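Local coordinates for 2-Keto-3-deoxy-(6-phospho-)gluconate aldolase (Thermoproteus tenax, PDB 2R91), which is an aldolase of the dihydrodipicolinate synthetase family, built as a TIM barrel and assembled from four copies of the chain, at residues 175-187 / 217-231. Residues are numbered along the deposited sequence; the frame is centred on the assembly and turned at random.
Sequences YNGSDSLVFASFA and IERARSLQFLLDEIV
Phe-183 does most of the apolar work here, seated as a knob in the hole formed by Ile-217, Ala-220, Arg-221 and Gln-224. Its CG stands anti to the backbone N (chi1 158°), which carries the ring across to helix 217-237. One face lies over the backbone of that helix, with Arg-221 N above the ring centre, while the methyl Ile-217 CG2 comes in at the edge, 3.5 Å from Phe-183 CZ. Ala-220 CB sits 3.7 Å from CD1 of Phe-183, and the aliphatic part of Arg-221 runs alongside the ring, CB 3.7 Å from Phe-183 CE2. Val-188 of a neighbouring subunit also packs on this phenyl group.

Polar groups gather nearer the start of helix 182-187. The amide of Gln-224, its chain bent at chi2 (68°), reaches into the turn between Asp-179 O and the backbone N atoms of Val-182 and Phe-183. One water donates to both Ser-180 O (2.7 Å) and Asp-228 OD2 (2.6 Å), bridging turn and helix. The carboxylate of Asp-179 turns elsewhere, to Ser-196 and Ser-197, though its CB meets Val-231 CG2 at 4.1 Å.

Helix 182-187 and the 217-231 part of the long helix run roughly antiparallel, at 148°, on the outside of the barrel. The seat of Phe-183 probably helps space them, while the water's two protons reconcile two acceptors, Ser-180 O and Asp-228 OD2.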
# COMPACT_ATOMS: atom_id res chain seq x y z
N TYR A 175 -23.98 -2.00 -6.52
CA TYR A 175 -23.68 -0.73 -7.19
C TYR A 175 -22.20 -0.41 -7.03
O TYR A 175 -21.59 -0.69 -5.98
CB TYR A 175 -24.43 0.43 -6.49
CG TYR A 175 -25.92 0.20 -6.46
CD1 TYR A 175 -26.74 0.76 -7.43
CD2 TYR A 175 -26.49 -0.62 -5.51
CE1 TYR A 175 -28.10 0.52 -7.44
CE2 TYR A 175 -27.87 -0.85 -5.50
CZ TYR A 175 -28.66 -0.26 -6.46
OH TYR A 175 -30.01 -0.48 -6.46
N ASN A 176 -21.60 0.15 -8.07
CA ASN A 176 -20.24 0.65 -7.95
C ASN A 176 -20.26 2.17 -7.78
O ASN A 176 -21.07 2.87 -8.42
CB ASN A 176 -19.36 0.21 -9.15
CG ASN A 176 -17.96 0.77 -9.06
OD1 ASN A 176 -17.73 1.90 -9.43
ND2 ASN A 176 -17.03 -0.01 -8.53
N GLY A 177 -19.38 2.69 -6.92
CA GLY A 177 -19.42 4.12 -6.55
C GLY A 177 -18.34 4.99 -7.18
O GLY A 177 -18.23 6.18 -6.88
N SER A 178 -17.54 4.41 -8.07
CA SER A 178 -16.45 5.16 -8.72
C SER A 178 -16.96 5.91 -9.98
O SER A 178 -17.59 5.30 -10.85
CB SER A 178 -15.27 4.23 -9.04
OG SER A 178 -14.29 4.94 -9.82
N ASP A 179 -16.77 7.22 -10.03
CA ASP A 179 -17.15 8.01 -11.22
C ASP A 179 -16.47 7.49 -12.51
O ASP A 179 -17.01 7.62 -13.61
CB ASP A 179 -16.76 9.45 -11.03
CG ASP A 179 -17.67 10.17 -10.04
OD1 ASP A 179 -18.85 10.39 -10.36
OD2 ASP A 179 -17.21 10.47 -8.94
N SER A 180 -15.28 6.92 -12.35
CA SER A 180 -14.53 6.43 -13.52
C SER A 180 -15.09 5.12 -14.06
O SER A 180 -14.67 4.64 -15.13
CB SER A 180 -13.07 6.25 -13.13
OG SER A 180 -13.00 5.11 -12.29
N LEU A 181 -16.03 4.51 -13.33
CA LEU A 181 -16.62 3.21 -13.71
C LEU A 181 -18.13 3.21 -14.03
O LEU A 181 -18.77 2.15 -14.05
CB LEU A 181 -16.32 2.12 -12.65
CG LEU A 181 -14.85 1.71 -12.47
CD1 LEU A 181 -14.64 0.79 -11.26
CD2 LEU A 181 -14.34 1.04 -13.80
N VAL A 182 -18.71 4.38 -14.29
CA VAL A 182 -20.15 4.44 -14.61
C VAL A 182 -20.49 3.64 -15.88
O VAL A 182 -21.36 2.77 -15.89
CB VAL A 182 -20.62 5.90 -14.75
CG1 VAL A 182 -22.04 5.97 -15.31
CG2 VAL A 182 -20.56 6.62 -13.34
N PHE A 183 -19.80 3.98 -16.96
CA PHE A 183 -19.90 3.22 -18.20
C PHE A 183 -19.71 1.72 -17.96
O PHE A 183 -20.60 0.92 -18.27
CB PHE A 183 -18.89 3.82 -19.21
CG PHE A 183 -18.48 2.91 -20.32
CD1 PHE A 183 -19.43 2.19 -21.04
CD2 PHE A 183 -17.14 2.83 -20.69
CE1 PHE A 183 -19.03 1.34 -22.10
CE2 PHE A 183 -16.73 1.99 -21.75
CZ PHE A 183 -17.66 1.27 -22.45
N ALA A 184 -18.58 1.34 -17.39
CA ALA A 184 -18.29 -0.06 -17.15
C ALA A 184 -19.34 -0.79 -16.29
O ALA A 184 -19.71 -1.93 -16.58
CB ALA A 184 -16.91 -0.20 -16.53
N SER A 185 -19.81 -0.13 -15.24
CA SER A 185 -20.89 -0.71 -14.40
C SER A 185 -22.17 -1.04 -15.19
O SER A 185 -22.75 -2.09 -15.01
CB SER A 185 -21.26 0.27 -13.27
OG SER A 185 -20.14 0.50 -12.45
N PHE A 186 -22.64 -0.12 -16.01
CA PHE A 186 -23.81 -0.43 -16.86
C PHE A 186 -23.51 -1.55 -17.87
O PHE A 186 -24.33 -2.46 -18.09
CB PHE A 186 -24.29 0.83 -17.56
CG PHE A 186 -24.88 1.87 -16.60
CD1 PHE A 186 -25.80 1.49 -15.61
CD2 PHE A 186 -24.53 3.20 -16.72
CE1 PHE A 186 -26.34 2.48 -14.73
CE2 PHE A 186 -25.06 4.17 -15.86
CZ PHE A 186 -25.97 3.80 -14.88
N ALA A 187 -22.32 -1.48 -18.46
CA ALA A 187 -21.87 -2.51 -19.43
C ALA A 187 -21.86 -3.93 -18.85
O ALA A 187 -22.21 -4.92 -19.54
CB ALA A 187 -20.49 -2.14 -19.94
N ILE A 217 -21.72 1.62 -27.47
CA ILE A 217 -20.60 1.59 -26.53
C ILE A 217 -19.62 2.73 -26.76
O ILE A 217 -19.08 3.30 -25.81
CB ILE A 217 -19.89 0.22 -26.57
CG1 ILE A 217 -20.88 -0.89 -26.17
CG2 ILE A 217 -18.66 0.22 -25.67
CD1 ILE A 217 -21.40 -0.78 -24.75
N GLU A 218 -19.43 3.10 -28.02
CA GLU A 218 -18.54 4.21 -28.34
C GLU A 218 -19.02 5.56 -27.76
O GLU A 218 -18.21 6.31 -27.22
CB GLU A 218 -18.29 4.33 -29.86
CG GLU A 218 -17.57 3.10 -30.49
CD GLU A 218 -18.47 1.85 -30.55
OE1 GLU A 218 -19.72 1.98 -30.52
OE2 GLU A 218 -17.91 0.73 -30.61
N ARG A 219 -20.31 5.87 -27.89
CA ARG A 219 -20.85 7.09 -27.28
C ARG A 219 -20.72 7.05 -25.72
O ARG A 219 -20.34 8.05 -25.08
CB ARG A 219 -22.33 7.30 -27.67
CG ARG A 219 -23.01 8.41 -26.86
CD ARG A 219 -24.36 8.83 -27.44
NE ARG A 219 -24.98 9.92 -26.67
CZ ARG A 219 -24.73 11.22 -26.86
NH1 ARG A 219 -23.88 11.63 -27.79
NH2 ARG A 219 -25.34 12.12 -26.09
N ALA A 220 -21.08 5.92 -25.14
CA ALA A 220 -20.98 5.73 -23.67
C ALA A 220 -19.55 5.97 -23.20
O ALA A 220 -19.31 6.68 -22.21
CB ALA A 220 -21.39 4.31 -23.29
N ARG A 221 -18.59 5.34 -23.89
CA ARG A 221 -17.19 5.52 -23.55
C ARG A 221 -16.73 6.96 -23.73
O ARG A 221 -15.98 7.49 -22.92
CB ARG A 221 -16.32 4.58 -24.40
CG ARG A 221 -14.86 4.56 -23.96
CD ARG A 221 -14.17 3.33 -24.57
NE ARG A 221 -14.10 3.45 -26.03
CZ ARG A 221 -14.09 2.41 -26.86
NH1 ARG A 221 -14.15 1.16 -26.41
NH2 ARG A 221 -14.00 2.62 -28.16
N SER A 222 -17.15 7.60 -24.81
CA SER A 222 -16.81 8.99 -25.02
C SER A 222 -17.35 9.93 -23.92
O SER A 222 -16.64 10.83 -23.46
CB SER A 222 -17.34 9.46 -26.37
OG SER A 222 -17.06 10.85 -26.50
N LEU A 223 -18.61 9.74 -23.54
CA LEU A 223 -19.21 10.49 -22.42
C LEU A 223 -18.42 10.23 -21.13
O LEU A 223 -18.12 11.16 -20.40
CB LEU A 223 -20.68 10.08 -22.23
CG LEU A 223 -21.62 10.52 -23.37
CD1 LEU A 223 -23.01 10.00 -23.12
CD2 LEU A 223 -21.62 12.04 -23.50
N GLN A 224 -18.11 8.97 -20.86
CA GLN A 224 -17.24 8.62 -19.72
C GLN A 224 -15.92 9.38 -19.68
O GLN A 224 -15.48 9.87 -18.61
CB GLN A 224 -16.99 7.11 -19.68
CG GLN A 224 -16.09 6.68 -18.48
CD GLN A 224 -16.80 6.86 -17.14
OE1 GLN A 224 -16.49 7.76 -16.35
NE2 GLN A 224 -17.77 6.03 -16.90
N PHE A 225 -15.26 9.48 -20.83
CA PHE A 225 -13.96 10.13 -20.85
C PHE A 225 -14.11 11.63 -20.59
O PHE A 225 -13.28 12.25 -19.92
CB PHE A 225 -13.26 9.89 -22.20
CG PHE A 225 -12.74 8.48 -22.39
CD1 PHE A 225 -12.48 7.66 -21.29
CD2 PHE A 225 -12.48 7.99 -23.68
CE1 PHE A 225 -11.98 6.33 -21.47
CE2 PHE A 225 -11.99 6.69 -23.88
CZ PHE A 225 -11.74 5.86 -22.77
N LEU A 226 -15.18 12.22 -21.12
CA LEU A 226 -15.48 13.62 -20.83
C LEU A 226 -15.68 13.85 -19.32
O LEU A 226 -15.18 14.81 -18.75
CB LEU A 226 -16.74 14.03 -21.57
CG LEU A 226 -16.88 15.52 -21.80
CD1 LEU A 226 -15.74 16.03 -22.80
CD2 LEU A 226 -18.27 15.82 -22.33
N LEU A 227 -16.44 12.96 -18.69
CA LEU A 227 -16.62 12.99 -17.23
C LEU A 227 -15.29 12.86 -16.48
O LEU A 227 -15.03 13.62 -15.52
CB LEU A 227 -17.56 11.85 -16.79
CG LEU A 227 -17.75 11.69 -15.26
CD1 LEU A 227 -18.25 13.02 -14.63
CD2 LEU A 227 -18.69 10.53 -14.92
N ASP A 228 -14.45 11.91 -16.90
CA ASP A 228 -13.12 11.73 -16.29
C ASP A 228 -12.28 13.03 -16.29
O ASP A 228 -11.63 13.36 -15.30
CB ASP A 228 -12.35 10.60 -17.00
CG ASP A 228 -13.01 9.26 -16.82
OD1 ASP A 228 -13.79 9.10 -15.84
OD2 ASP A 228 -12.74 8.35 -17.64
N GLU A 229 -12.34 13.78 -17.39
CA GLU A 229 -11.58 15.03 -17.49
C GLU A 229 -12.07 16.03 -16.48
O GLU A 229 -11.30 16.78 -15.90
CB GLU A 229 -11.77 15.65 -18.87
CG GLU A 229 -11.17 14.84 -20.01
CD GLU A 229 -11.44 15.47 -21.39
OE1 GLU A 229 -11.80 16.69 -21.47
OE2 GLU A 229 -11.27 14.72 -22.39
N ILE A 230 -13.39 16.05 -16.28
CA ILE A 230 -14.00 16.99 -15.32
C ILE A 230 -13.62 16.59 -13.90
O ILE A 230 -13.17 17.42 -13.12
CB ILE A 230 -15.55 17.03 -15.52
CG1 ILE A 230 -15.89 17.75 -16.84
CG2 ILE A 230 -16.23 17.75 -14.32
CD1 ILE A 230 -17.33 17.47 -17.36
N VAL A 231 -13.79 15.32 -13.57
CA VAL A 231 -13.33 14.79 -12.28
C VAL A 231 -11.83 15.09 -11.97
O VAL A 231 -11.47 15.53 -10.86
CB VAL A 231 -13.58 13.27 -12.20
CG1 VAL A 231 -12.98 12.65 -10.94
CG2 VAL A 231 -15.11 13.01 -12.27
O HOH W 1 -13.18 5.87 -17.04